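Long-range contact in amine Dehydrogenase (Pseudomonas putida, PDB 1JMX), which probably serves as a subunit of a quinohemoprotein amine dehydrogenase that oxidatively deaminates primary amines: residues 35-47 against 59-73. Numbering follows the deposited sequence.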
ATOM      1  N   LYS B  35      38.360   2.783  -5.664  1.00 20.22           N
ATOM      2  CA  LYS B  35      38.446   2.521  -4.228  1.00 19.52           C
ATOM      3  C   LYS B  35      37.060   2.564  -3.583  1.00 18.94           C
ATOM      4  O   LYS B  35      36.096   3.050  -4.172  1.00 18.40           O
ATOM      5  CB  LYS B  35      39.393   3.522  -3.536  1.00 19.88           C
ATOM      6  CG  LYS B  35      38.883   4.960  -3.499  1.00 20.34           C
ATOM      7  CD  LYS B  35      39.919   5.932  -2.957  1.00 20.48           C
ATOM      8  CE  LYS B  35      40.265   5.629  -1.514  1.00 21.16           C
ATOM      9  NZ  LYS B  35      41.348   6.518  -1.040  1.00 21.00           N
ATOM     10  N   SER B  36      36.976   2.041  -2.367  1.00 19.52           N
ATOM     11  CA  SER B  36      35.727   2.008  -1.623  1.00 19.51           C
ATOM     12  C   SER B  36      35.973   2.515  -0.216  1.00 19.55           C
ATOM     13  O   SER B  36      37.009   2.239   0.380  1.00 19.49           O
ATOM     14  CB  SER B  36      35.183   0.575  -1.557  1.00 18.70           C
ATOM     15  OG  SER B  36      35.017   0.031  -2.856  1.00 19.99           O
ATOM     16  N   CYS B  37      35.016   3.268   0.308  1.00 19.72           N
ATOM     17  CA  CYS B  37      35.113   3.814   1.651  1.00 19.04           C
ATOM     18  C   CYS B  37      33.896   3.346   2.425  1.00 19.44           C
ATOM     19  O   CYS B  37      32.780   3.395   1.918  1.00 20.12           O
ATOM     20  CB  CYS B  37      35.090   5.353   1.637  1.00 18.86           C
ATOM     21  SG  CYS B  37      36.475   6.262   0.866  1.00 18.80           S
ATOM     22  N   VAL B  38      34.110   2.847   3.632  1.00 20.05           N
ATOM     23  CA  VAL B  38      32.987   2.446   4.460  1.00 20.39           C
ATOM     24  C   VAL B  38      32.556   3.723   5.188  1.00 20.24           C
ATOM     25  O   VAL B  38      33.393   4.488   5.681  1.00 20.20           O
ATOM     26  CB  VAL B  38      33.371   1.348   5.466  1.00 20.55           C
ATOM     27  CG1 VAL B  38      32.184   0.994   6.337  1.00 19.66           C
ATOM     28  CG2 VAL B  38      33.846   0.118   4.721  1.00 21.80           C
ATOM     29  N   MET B  39      31.257   3.989   5.167  1.00 19.07           N
ATOM     30  CA  MET B  39      30.714   5.169   5.804  1.00 16.71           C
ATOM     31  C   MET B  39      30.225   4.916   7.222  1.00 15.54           C
ATOM     32  O   MET B  39      29.844   3.801   7.582  1.00 15.47           O
ATOM     33  CB  MET B  39      29.625   5.789   4.934  1.00 17.52           C
ATOM     34  CG  MET B  39      30.182   6.383   3.663  1.00 16.98           C
ATOM     35  SD  MET B  39      28.995   7.409   2.844  1.00 20.64           S
ATOM     36  CE  MET B  39      27.767   6.173   2.382  1.00 18.39           C
ATOM     37  N   PRO B  40      30.277   5.957   8.061  1.00 14.66           N
ATOM     38  CA  PRO B  40      29.848   5.860   9.451  1.00 14.49           C
ATOM     39  C   PRO B  40      28.338   5.766   9.619  1.00 14.01           C
ATOM     40  O   PRO B  40      27.567   6.233   8.784  1.00 12.68           O
ATOM     41  CB  PRO B  40      30.398   7.144  10.054  1.00 13.80           C
ATOM     42  CG  PRO B  40      30.272   8.108   8.924  1.00 14.29           C
ATOM     43  CD  PRO B  40      30.767   7.316   7.756  1.00 14.69           C
ATOM     44  N   ASP B  41      27.942   5.160  10.727  1.00 13.96           N
ATOM     45  CA  ASP B  41      26.544   4.979  11.082  1.00 16.68           C
ATOM     46  C   ASP B  41      25.743   4.115  10.100  1.00 15.58           C
ATOM     47  O   ASP B  41      26.223   3.053   9.688  1.00 14.89           O
ATOM     48  CB  ASP B  41      25.901   6.341  11.368  1.00 16.56           C
ATOM     49  CG  ASP B  41      26.590   7.072  12.517  1.00 17.75           C
ATOM     50  OD1 ASP B  41      27.144   6.395  13.412  1.00 16.49           O
ATOM     51  OD2 ASP B  41      26.594   8.321  12.520  1.00 19.08           O
ATOM     52  N   LYS B  42      24.538   4.546   9.736  1.00 16.09           N
ATOM     53  CA  LYS B  42      23.697   3.769   8.832  1.00 15.29           C
ATOM     54  C   LYS B  42      23.414   4.493   7.516  1.00 14.92           C
ATOM     55  O   LYS B  42      23.516   5.710   7.441  1.00 14.38           O
ATOM     56  CB  LYS B  42      22.391   3.395   9.539  1.00 16.91           C
ATOM     57  CG  LYS B  42      22.590   2.564  10.810  1.00 20.62           C
ATOM     58  CD  LYS B  42      23.058   1.153  10.467  1.00 25.57           C
ATOM     59  CE  LYS B  42      23.555   0.369  11.686  1.00 30.01           C
ATOM     60  NZ  LYS B  42      22.477   0.007  12.668  1.00 34.18           N
ATOM     61  N   PHE B  43      23.078   3.717   6.485  1.00 14.54           N
ATOM     62  CA  PHE B  43      22.778   4.224   5.143  1.00 14.15           C
ATOM     63  C   PHE B  43      21.343   4.729   5.025  1.00 13.60           C
ATOM     64  O   PHE B  43      20.443   4.222   5.689  1.00 14.19           O
ATOM     65  CB  PHE B  43      23.010   3.111   4.112  1.00 13.71           C
ATOM     66  CG  PHE B  43      22.862   3.553   2.672  1.00 13.68           C
ATOM     67  CD1 PHE B  43      23.960   4.036   1.964  1.00 12.24           C
ATOM     68  CD2 PHE B  43      21.636   3.448   2.016  1.00 11.68           C
ATOM     69  CE1 PHE B  43      23.845   4.405   0.630  1.00 11.49           C
ATOM     70  CE2 PHE B  43      21.511   3.814   0.686  1.00 12.46           C
ATOM     71  CZ  PHE B  43      22.623   4.294  -0.012  1.00 12.96           C
ATOM     72  N   GLY B  44      21.138   5.706   4.147  1.00 13.86           N
ATOM     73  CA  GLY B  44      19.813   6.256   3.938  1.00 12.39           C
ATOM     74  C   GLY B  44      19.762   7.759   4.086  1.00 11.04           C
ATOM     75  O   GLY B  44      19.876   8.260   5.199  1.00 12.03           O
ATOM     76  N   PRO B  45      19.601   8.512   2.985  1.00 10.65           N
ATOM     77  CA  PRO B  45      19.465   8.027   1.607  1.00  8.61           C
ATOM     78  C   PRO B  45      20.801   7.750   0.926  1.00  8.80           C
ATOM     79  O   PRO B  45      20.858   7.078  -0.100  1.00  9.55           O
ATOM     80  CB  PRO B  45      18.739   9.176   0.926  1.00 10.09           C
ATOM     81  CG  PRO B  45      19.311  10.376   1.607  1.00 10.47           C
ATOM     82  CD  PRO B  45      19.313   9.959   3.060  1.00  9.62           C
ATOM     83  N   GLY B  46      21.875   8.262   1.513  1.00  9.02           N
ATOM     84  CA  GLY B  46      23.193   8.078   0.942  1.00  8.90           C
ATOM     85  C   GLY B  46      23.459   9.072  -0.173  1.00  8.02           C
ATOM     86  O   GLY B  46      24.408   8.920  -0.920  1.00  9.92           O
ATOM     87  N   THR B  47      22.628  10.097  -0.275  1.00  8.01           N
ATOM     88  CA  THR B  47      22.772  11.111  -1.308  1.00 10.37           C
ATOM     89  C   THR B  47      24.038  11.936  -1.096  1.00 12.60           C
ATOM     90  O   THR B  47      24.201  12.570  -0.049  1.00 13.21           O
ATOM     91  CB  THR B  47      21.550  12.043  -1.324  1.00  9.32           C
ATOM     92  OG1 THR B  47      20.373  11.269  -1.571  1.00 10.65           O
ATOM     93  CG2 THR B  47      21.687  13.108  -2.410  1.00 10.34           C
ATOM     94  N   VAL B  59      27.620  13.758   2.409  1.00 14.29           N
ATOM     95  CA  VAL B  59      26.538  12.776   2.305  1.00 13.76           C
ATOM     96  C   VAL B  59      25.426  12.853   3.355  1.00 13.35           C
ATOM     97  O   VAL B  59      25.693  12.879   4.558  1.00 13.86           O
ATOM     98  CB  VAL B  59      27.131  11.330   2.360  1.00 14.87           C
ATOM     99  CG1 VAL B  59      26.079  10.290   1.996  1.00 13.99           C
ATOM    100  CG2 VAL B  59      28.342  11.210   1.442  1.00 14.65           C
ATOM    101  N   LEU B  60      24.180  12.881   2.884  1.00 13.48           N
ATOM    102  CA  LEU B  60      23.005  12.886   3.758  1.00 11.76           C
ATOM    103  C   LEU B  60      22.806  11.399   4.012  1.00 11.52           C
ATOM    104  O   LEU B  60      22.508  10.644   3.087  1.00  9.86           O
ATOM    105  CB  LEU B  60      21.779  13.437   3.026  1.00 11.83           C
ATOM    106  CG  LEU B  60      20.664  14.159   3.793  1.00 12.29           C
ATOM    107  CD1 LEU B  60      19.341  13.879   3.097  1.00 11.22           C
ATOM    108  CD2 LEU B  60      20.596  13.754   5.249  1.00 10.78           C
ATOM    109  N   ASN B  61      23.014  10.979   5.251  1.00 11.14           N
ATOM    110  CA  ASN B  61      22.899   9.577   5.607  1.00 11.01           C
ATOM    111  C   ASN B  61      22.218   9.387   6.955  1.00 10.96           C
ATOM    112  O   ASN B  61      21.572  10.298   7.471  1.00  8.92           O
ATOM    113  CB  ASN B  61      24.298   8.958   5.647  1.00 11.90           C
ATOM    114  CG  ASN B  61      24.389   7.659   4.870  1.00 13.09           C
ATOM    115  OD1 ASN B  61      23.456   7.264   4.168  1.00 12.63           O
ATOM    116  ND2 ASN B  61      25.521   6.992   4.991  1.00 12.39           N
ATOM    117  N   ASN B  62      22.353   8.180   7.496  1.00 11.17           N
ATOM    118  CA  ASN B  62      21.787   7.810   8.791  1.00 11.23           C
ATOM    119  C   ASN B  62      20.293   8.083   8.891  1.00 11.46           C
ATOM    120  O   ASN B  62      19.817   8.715   9.839  1.00 10.32           O
ATOM    121  CB  ASN B  62      22.534   8.513   9.921  1.00 12.29           C
ATOM    122  CG  ASN B  62      22.522   7.721  11.202  1.00 12.28           C
ATOM    123  OD1 ASN B  62      22.618   6.496  11.185  1.00 15.16           O
ATOM    124  ND2 ASN B  62      22.405   8.409  12.324  1.00 14.11           N
ATOM    125  N   HIS B  63      19.565   7.615   7.881  1.00 10.31           N
ATOM    126  CA  HIS B  63      18.118   7.766   7.808  1.00  9.47           C
ATOM    127  C   HIS B  63      17.629   9.207   7.756  1.00  9.37           C
ATOM    128  O   HIS B  63      16.744   9.604   8.519  1.00  8.97           O
ATOM    129  CB  HIS B  63      17.448   6.989   8.947  1.00 10.35           C
ATOM    130  CG  HIS B  63      17.863   5.554   9.015  1.00  9.68           C
ATOM    131  ND1 HIS B  63      17.459   4.619   8.088  1.00 10.05           N
ATOM    132  CD2 HIS B  63      18.690   4.904   9.865  1.00 11.26           C
ATOM    133  CE1 HIS B  63      18.022   3.456   8.360  1.00 10.61           C
ATOM    134  NE2 HIS B  63      18.774   3.602   9.434  1.00 12.50           N
ATOM    135  N   TYR B  64      18.220   9.979   6.843  1.00  8.32           N
ATOM    136  CA  TYR B  64      17.858  11.382   6.613  1.00  9.67           C
ATOM    137  C   TYR B  64      18.001  12.283   7.842  1.00 10.16           C
ATOM    138  O   TYR B  64      17.319  13.301   7.945  1.00 10.83           O
ATOM    139  CB  TYR B  64      16.416  11.469   6.088  1.00  8.84           C
ATOM    140  CG  TYR B  64      16.126  10.610   4.868  1.00 10.28           C
ATOM    141  CD1 TYR B  64      16.042   9.219   4.969  1.00  8.63           C
ATOM    142  CD2 TYR B  64      15.946  11.189   3.613  1.00 10.36           C
ATOM    143  CE1 TYR B  64      15.791   8.432   3.858  1.00 11.07           C
ATOM    144  CE2 TYR B  64      15.693  10.408   2.492  1.00 11.26           C
ATOM    145  CZ  TYR B  64      15.619   9.029   2.619  1.00 11.11           C
ATOM    146  OH  TYR B  64      15.394   8.253   1.504  1.00 11.99           O
ATOM    147  N   GLY B  65      18.900  11.931   8.756  1.00 11.01           N
ATOM    148  CA  GLY B  65      19.060  12.729   9.956  1.00 11.92           C
ATOM    149  C   GLY B  65      20.436  13.294  10.254  1.00 13.84           C
ATOM    150  O   GLY B  65      20.613  13.930  11.291  1.00 13.87           O
ATOM    151  N   ASP B  66      21.400  13.073   9.359  1.00 13.34           N
ATOM    152  CA  ASP B  66      22.771  13.550   9.547  1.00 14.19           C
ATOM    153  C   ASP B  66      23.465  13.843   8.221  1.00 14.96           C
ATOM    154  O   ASP B  66      23.075  13.320   7.184  1.00 17.33           O
ATOM    155  CB  ASP B  66      23.615  12.489  10.266  1.00 14.05           C
ATOM    156  CG  ASP B  66      23.111  12.163  11.648  1.00 14.78           C
ATOM    157  OD1 ASP B  66      23.625  12.753  12.615  1.00 15.43           O
ATOM    158  OD2 ASP B  66      22.215  11.309  11.771  1.00 13.84           O
ATOM    159  N   ILE B  67      24.520  14.649   8.275  1.00 14.34           N
ATOM    160  CA  ILE B  67      25.318  14.993   7.101  1.00 13.29           C
ATOM    161  C   ILE B  67      26.788  14.721   7.449  1.00 13.11           C
ATOM    162  O   ILE B  67      27.269  15.164   8.482  1.00 14.87           O
ATOM    163  CB  ILE B  67      25.121  16.465   6.693  1.00 13.03           C
ATOM    164  CG1 ILE B  67      23.648  16.717   6.369  1.00 13.42           C
ATOM    165  CG2 ILE B  67      25.963  16.793   5.481  1.00 12.09           C
ATOM    166  CD1 ILE B  67      23.327  18.153   6.097  1.00 14.68           C
ATOM    167  N   TYR B  68      27.471  13.930   6.624  1.00 13.01           N
ATOM    168  CA  TYR B  68      28.874  13.578   6.847  1.00 11.93           C
ATOM    169  C   TYR B  68      29.777  14.070   5.722  1.00 13.56           C
ATOM    170  O   TYR B  68      29.371  14.165   4.570  1.00 13.55           O
ATOM    171  CB  TYR B  68      29.040  12.060   6.961  1.00 10.84           C
ATOM    172  CG  TYR B  68      28.084  11.397   7.921  1.00  9.77           C
ATOM    173  CD1 TYR B  68      26.763  11.139   7.553  1.00 10.41           C
ATOM    174  CD2 TYR B  68      28.488  11.041   9.203  1.00  9.58           C
ATOM    175  CE1 TYR B  68      25.867  10.551   8.436  1.00  9.45           C
ATOM    176  CE2 TYR B  68      27.598  10.449  10.096  1.00  9.40           C
ATOM    177  CZ  TYR B  68      26.288  10.208   9.705  1.00  9.33           C
ATOM    178  OH  TYR B  68      25.397   9.639  10.580  1.00 10.15           O
ATOM    179  N   GLY B  69      31.006  14.406   6.076  1.00 14.21           N
ATOM    180  CA  GLY B  69      31.964  14.849   5.091  1.00 14.13           C
ATOM    181  C   GLY B  69      33.025  13.772   5.091  1.00 14.67           C
ATOM    182  O   GLY B  69      33.552  13.425   6.153  1.00 16.60           O
ATOM    183  N   ILE B  70      33.285  13.187   3.929  1.00 14.79           N
ATOM    184  CA  ILE B  70      34.286  12.136   3.816  1.00 15.83           C
ATOM    185  C   ILE B  70      35.363  12.569   2.826  1.00 16.26           C
ATOM    186  O   ILE B  70      35.053  13.008   1.722  1.00 17.31           O
ATOM    187  CB  ILE B  70      33.663  10.792   3.307  1.00 16.68           C
ATOM    188  CG1 ILE B  70      32.541  10.310   4.237  1.00 14.38           C
ATOM    189  CG2 ILE B  70      34.742   9.708   3.193  1.00 15.18           C
ATOM    190  CD1 ILE B  70      33.031   9.648   5.502  1.00 18.16           C
ATOM    191  N   ASP B  71      36.623  12.484   3.239  1.00 15.92           N
ATOM    192  CA  ASP B  71      37.735  12.823   2.363  1.00 16.74           C
ATOM    193  C   ASP B  71      38.012  11.582   1.520  1.00 16.25           C
ATOM    194  O   ASP B  71      38.461  10.570   2.038  1.00 18.19           O
ATOM    195  CB  ASP B  71      38.972  13.192   3.188  1.00 17.98           C
ATOM    196  CG  ASP B  71      40.255  13.205   2.364  1.00 19.85           C
ATOM    197  OD1 ASP B  71      41.325  12.977   2.949  1.00 24.50           O
ATOM    198  OD2 ASP B  71      40.212  13.428   1.137  1.00 22.46           O
ATOM    199  N   LEU B  72      37.747  11.674   0.221  1.00 16.30           N
ATOM    200  CA  LEU B  72      37.945  10.557  -0.703  1.00 17.15           C
ATOM    201  C   LEU B  72      39.368   9.993  -0.807  1.00 17.58           C
ATOM    202  O   LEU B  72      39.542   8.798  -1.063  1.00 17.91           O
ATOM    203  CB  LEU B  72      37.440  10.943  -2.095  1.00 15.82           C
ATOM    204  CG  LEU B  72      35.984  10.637  -2.456  1.00 17.49           C
ATOM    205  CD1 LEU B  72      35.056  10.833  -1.275  1.00 17.91           C
ATOM    206  CD2 LEU B  72      35.574  11.499  -3.630  1.00 15.15           C
ATOM    207  N   ASP B  73      40.377  10.846  -0.644  1.00 17.99           N
ATOM    208  CA  ASP B  73      41.770  10.403  -0.724  1.00 18.77           C
ATOM    209  C   ASP B  73      42.179   9.460   0.395  1.00 18.77           C
ATOM    210  O   ASP B  73      43.094   8.656   0.228  1.00 20.54           O
ATOM    211  CB  ASP B  73      42.738  11.594  -0.712  1.00 19.71           C
ATOM    212  CG  ASP B  73      42.822  12.310  -2.048  1.00 22.13           C
ATOM    213  OD1 ASP B  73      42.280  11.818  -3.057  1.00 25.11           O
ATOM    214  OD2 ASP B  73      43.451  13.384  -2.090  1.00 25.11           O
TER
HETATM  215  O   HOH W   1      27.622   8.206   6.883  1.00 16.49           O
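Asn61 reaches into the turn at 43-46, where its OD1 accepts Gly44 N at 2.8 Å from above the amide carbonyl plane. The amide stands at 81° to the Phe43 ring, while its ND2 end donates to a water that in turn bonds Pro40 O. One residue on, Asn62 holds the backbone of Lys42 at two points: its backbone N donates to Lys42 O (2.7 Å), and its side-chain OD1 takes Lys42 N (3.1 Å). With chi1 at -151°, CG lies roughly anti to the backbone N; ND2 donates to Asp66 OD2, which lies in the amide plane, so bonds at both ends of the amide help fix its rotation. Pro45, entered through a cis peptide, places CD over the centre of the Tyr64 ring, 3.5 Å from its centroid, a CH-pi contact, and turns CG onto Leu60 CD1. Tyr64 N bonds Gly44 O, and the ring's hydroxyl is held beyond by Tyr95.

Just before Lys42 in the chain, Asp41 accepts Tyr68 OH on the anti lone pair of OD2 (2.6 Å), the carboxylate and ring planes 67° apart. Pro40 CG slides past the same ring at CD2 (3.4 Å), and its CD rests against Ile70 CD1. At the far end Lys35 NZ donates to Leu72 O (2.9 Å) and also to Pro5 O, while Cys37 is tied by a disulfide to Cys75.

Further out, Asn21 holds Asn61 ND2. Strand 32-38 edges one four-stranded antiparallel sheet, and the loop after it leads into strand 47-50 at the edge of the next, a passage between adjacent blades characteristic of a beta-propeller.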